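Alpha-galactosidase 1 (Saccharomyces cerevisiae, PDB 3LRK) hydrolyses terminal, non-reducing alpha-D-galactose residues from alpha-D-galactosides, working as a secreted, glycosylated homotetramer of glycoside hydrolase family 27. Local coordinates at residues C221-D229 and N241-M249. The protein carries 1 engineered substitution. Sequence-based numbering, arbitrary orientation.
Sequences CPCDGDEYD and NILNKAAPM
The backbone oxygen of Cys223 is gripped by two side chains of helix 239-246. Asn241 ND2 donates to Cys223 O over 2.9 Å, with an N-H...O angle of 167°; the oxygen lies in the amide plane of Asn241, and the donor sits on a lone pair in the carbonyl plane. Lys245 NZ reaches the same Cys223 O at 3.0 Å but from 40° out of that plane, so the two donors approach from different directions. The triangle closes within the helix: Lys245 NZ donates to Asn241 OD1 over 2.8 Å, on a lone pair, which fixes the amide's rotation by using its two ends for different partners. Beyond CG the lysine chain is extended, carrying its ammonium past Gly225 to the cysteines, where NZ stands 3.6 Å from Cys221 SG. With Asn241 replaced by an alanine, Cys223 O would probably keep only the lysine of these two donors, and Lys245 NZ would lose its amide acceptor. Segment 221-229 belongs to the loop between barrel strand 203-205 and helix 239-246 of the TIM-barrel catalytic domain, and disulfides Cys221-Cys237 and Cys223-Cys230 constrain it. A type I turn from Asp224 to Glu227, with an Asx turn from Asp224 OD1 to Asp226 N, brings Gly225 against the helix; a CB modelled there would fall 2.8 Å from Asn244 CB, a clash. Farther along, Tyr228 CB meets Met249 CE at 4.0 Å, while CD2 approaches Pro248 CG obliquely. In the tetramer, Tyr228 also packs on Cys223 of a second subunit, and Pro248 on Pro222 of that same neighbour. The amide of the buried Asn244 looks elsewhere, OD1 accepting from Gln344 NE2 and ND2 donating to Glu342 OE2, both on strand 342-349.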
loop_
_atom_site.group_PDB
_atom_site.type_symbol
_atom_site.label_atom_id
_atom_site.label_comp_id
_atom_site.label_asym_id
_atom_site.label_seq_id
_atom_site.Cartn_x
_atom_site.Cartn_y
_atom_site.Cartn_z
ATOM N N CYS A 221 -18.534 -1.652 -0.360
ATOM C CA CYS A 221 -17.693 -0.571 0.171
ATOM C C CYS A 221 -16.579 -1.181 1.035
ATOM O O CYS A 221 -16.612 -1.075 2.269
ATOM C CB CYS A 221 -18.548 0.426 0.958
ATOM S SG CYS A 221 -17.688 1.876 1.644
ATOM N N PRO A 222 -15.588 -1.842 0.389
ATOM C CA PRO A 222 -14.623 -2.670 1.127
ATOM C C PRO A 222 -13.645 -1.919 2.047
ATOM O O PRO A 222 -13.069 -2.539 2.947
ATOM C CB PRO A 222 -13.877 -3.419 0.011
ATOM C CG PRO A 222 -13.936 -2.501 -1.151
ATOM C CD PRO A 222 -15.307 -1.847 -1.061
ATOM N N CYS A 223 -13.468 -0.615 1.843
ATOM C CA CYS A 223 -12.569 0.173 2.692
ATOM C C CYS A 223 -13.301 0.646 3.934
ATOM O O CYS A 223 -14.334 1.309 3.828
ATOM C CB CYS A 223 -12.006 1.369 1.926
ATOM S SG CYS A 223 -11.004 0.920 0.519
ATOM N N ASP A 224 -12.781 0.293 5.112
ATOM C CA ASP A 224 -13.421 0.706 6.361
ATOM C C ASP A 224 -13.139 2.181 6.691
ATOM O O ASP A 224 -12.482 2.877 5.910
ATOM C CB ASP A 224 -13.114 -0.258 7.529
ATOM C CG ASP A 224 -11.667 -0.192 8.010
ATOM O OD1 ASP A 224 -10.982 0.838 7.816
ATOM O OD2 ASP A 224 -11.221 -1.187 8.617
ATOM N N GLY A 225 -13.645 2.651 7.830
ATOM C CA GLY A 225 -13.559 4.067 8.204
ATOM C C GLY A 225 -12.151 4.604 8.349
ATOM O O GLY A 225 -11.919 5.811 8.203
ATOM N N ASP A 226 -11.205 3.713 8.644
ATOM C CA ASP A 226 -9.804 4.121 8.813
ATOM C C ASP A 226 -9.028 4.143 7.495
ATOM O O ASP A 226 -7.895 4.612 7.457
ATOM C CB ASP A 226 -9.091 3.194 9.796
ATOM C CG ASP A 226 -9.514 3.428 11.245
ATOM O OD1 ASP A 226 -10.258 4.392 11.527
ATOM O OD2 ASP A 226 -9.083 2.637 12.108
ATOM N N GLU A 227 -9.629 3.618 6.430
ATOM C CA GLU A 227 -8.937 3.533 5.140
ATOM C C GLU A 227 -9.275 4.724 4.233
ATOM O O GLU A 227 -9.979 4.577 3.226
ATOM C CB GLU A 227 -9.184 2.171 4.457
ATOM C CG GLU A 227 -8.110 1.812 3.407
ATOM C CD GLU A 227 -8.281 0.426 2.797
ATOM O OE1 GLU A 227 -9.163 -0.342 3.236
ATOM O OE2 GLU A 227 -7.510 0.104 1.874
ATOM N N TYR A 228 -8.781 5.905 4.622
ATOM C CA TYR A 228 -8.981 7.151 3.870
ATOM C C TYR A 228 -8.317 7.108 2.495
ATOM O O TYR A 228 -8.767 7.766 1.568
ATOM C CB TYR A 228 -8.454 8.364 4.665
ATOM C CG TYR A 228 -7.011 8.199 5.088
ATOM C CD1 TYR A 228 -5.969 8.594 4.252
ATOM C CD2 TYR A 228 -6.689 7.621 6.314
ATOM C CE1 TYR A 228 -4.631 8.416 4.629
ATOM C CE2 TYR A 228 -5.363 7.440 6.701
ATOM C CZ TYR A 228 -4.342 7.844 5.854
ATOM O OH TYR A 228 -3.037 7.659 6.229
ATOM N N ASP A 229 -7.217 6.359 2.390
ATOM C CA ASP A 229 -6.512 6.143 1.137
ATOM C C ASP A 229 -6.925 4.764 0.633
ATOM O O ASP A 229 -6.258 3.758 0.882
ATOM C CB ASP A 229 -4.984 6.254 1.349
ATOM C CG ASP A 229 -4.181 6.003 0.074
ATOM O OD1 ASP A 229 -4.701 6.238 -1.036
ATOM O OD2 ASP A 229 -3.018 5.555 0.185
ATOM N N ASN A 241 -19.002 5.409 8.106
ATOM C CA ASN A 241 -17.861 4.993 7.287
ATOM C C ASN A 241 -17.272 6.203 6.567
ATOM O O ASN A 241 -16.055 6.379 6.555
ATOM C CB ASN A 241 -18.273 3.901 6.280
ATOM C CG ASN A 241 -17.171 3.578 5.258
ATOM O OD1 ASN A 241 -16.951 4.326 4.299
ATOM N ND2 ASN A 241 -16.514 2.434 5.439
ATOM N N ILE A 242 -18.150 7.046 6.012
ATOM C CA ILE A 242 -17.744 8.207 5.218
ATOM C C ILE A 242 -17.228 9.339 6.109
ATOM O O ILE A 242 -16.207 9.953 5.798
ATOM C CB ILE A 242 -18.887 8.675 4.269
ATOM C CG1 ILE A 242 -19.055 7.649 3.133
ATOM C CG2 ILE A 242 -18.610 10.066 3.698
ATOM C CD1 ILE A 242 -20.310 7.817 2.321
ATOM N N LEU A 243 -17.915 9.589 7.226
ATOM C CA LEU A 243 -17.435 10.581 8.194
ATOM C C LEU A 243 -16.038 10.217 8.713
ATOM O O LEU A 243 -15.172 11.079 8.837
ATOM C CB LEU A 243 -18.411 10.724 9.374
ATOM C CG LEU A 243 -18.030 11.773 10.425
ATOM C CD1 LEU A 243 -18.041 13.181 9.837
ATOM C CD2 LEU A 243 -18.974 11.663 11.618
ATOM N N ASN A 244 -15.840 8.945 9.029
ATOM C CA ASN A 244 -14.538 8.453 9.499
ATOM C C ASN A 244 -13.417 8.628 8.471
ATOM O O ASN A 244 -12.309 9.053 8.811
ATOM C CB ASN A 244 -14.649 6.995 9.938
ATOM C CG ASN A 244 -15.349 6.841 11.291
ATOM O OD1 ASN A 244 -15.633 7.823 11.976
ATOM N ND2 ASN A 244 -15.630 5.606 11.669
ATOM N N LYS A 245 -13.709 8.292 7.221
ATOM C CA LYS A 245 -12.801 8.582 6.107
ATOM C C LYS A 245 -12.458 10.078 5.986
ATOM O O LYS A 245 -11.306 10.438 5.708
ATOM C CB LYS A 245 -13.381 8.037 4.800
ATOM C CG LYS A 245 -13.228 6.533 4.676
ATOM C CD LYS A 245 -14.055 5.985 3.536
ATOM C CE LYS A 245 -13.777 4.509 3.339
ATOM N NZ LYS A 245 -14.844 3.928 2.473
ATOM N N ALA A 246 -13.456 10.933 6.211
ATOM C CA ALA A 246 -13.288 12.382 6.077
ATOM C C ALA A 246 -12.483 13.024 7.210
ATOM O O ALA A 246 -11.896 14.094 7.030
ATOM C CB ALA A 246 -14.658 13.057 5.953
ATOM N N ALA A 247 -12.488 12.379 8.373
ATOM C CA ALA A 247 -11.908 12.940 9.594
ATOM C C ALA A 247 -10.511 13.570 9.442
ATOM O O ALA A 247 -10.327 14.735 9.826
ATOM C CB ALA A 247 -11.942 11.908 10.746
ATOM N N PRO A 248 -9.526 12.822 8.886
ATOM C CA PRO A 248 -8.200 13.433 8.728
ATOM C C PRO A 248 -8.135 14.499 7.623
ATOM O O PRO A 248 -7.202 15.289 7.610
ATOM C CB PRO A 248 -7.304 12.235 8.364
ATOM C CG PRO A 248 -8.216 11.284 7.689
ATOM C CD PRO A 248 -9.535 11.414 8.427
ATOM N N MET A 249 -9.138 14.538 6.741
ATOM C CA MET A 249 -9.105 15.385 5.532
ATOM C C MET A 249 -9.473 16.852 5.718
ATOM O O MET A 249 -9.249 17.657 4.814
ATOM C CB MET A 249 -9.988 14.797 4.438
ATOM C CG MET A 249 -9.597 13.374 4.019
ATOM S SD MET A 249 -10.712 12.923 2.695
ATOM C CE MET A 249 -10.290 11.194 2.425
HETATM O O HOH W 1 -11.310 7.547 11.211
#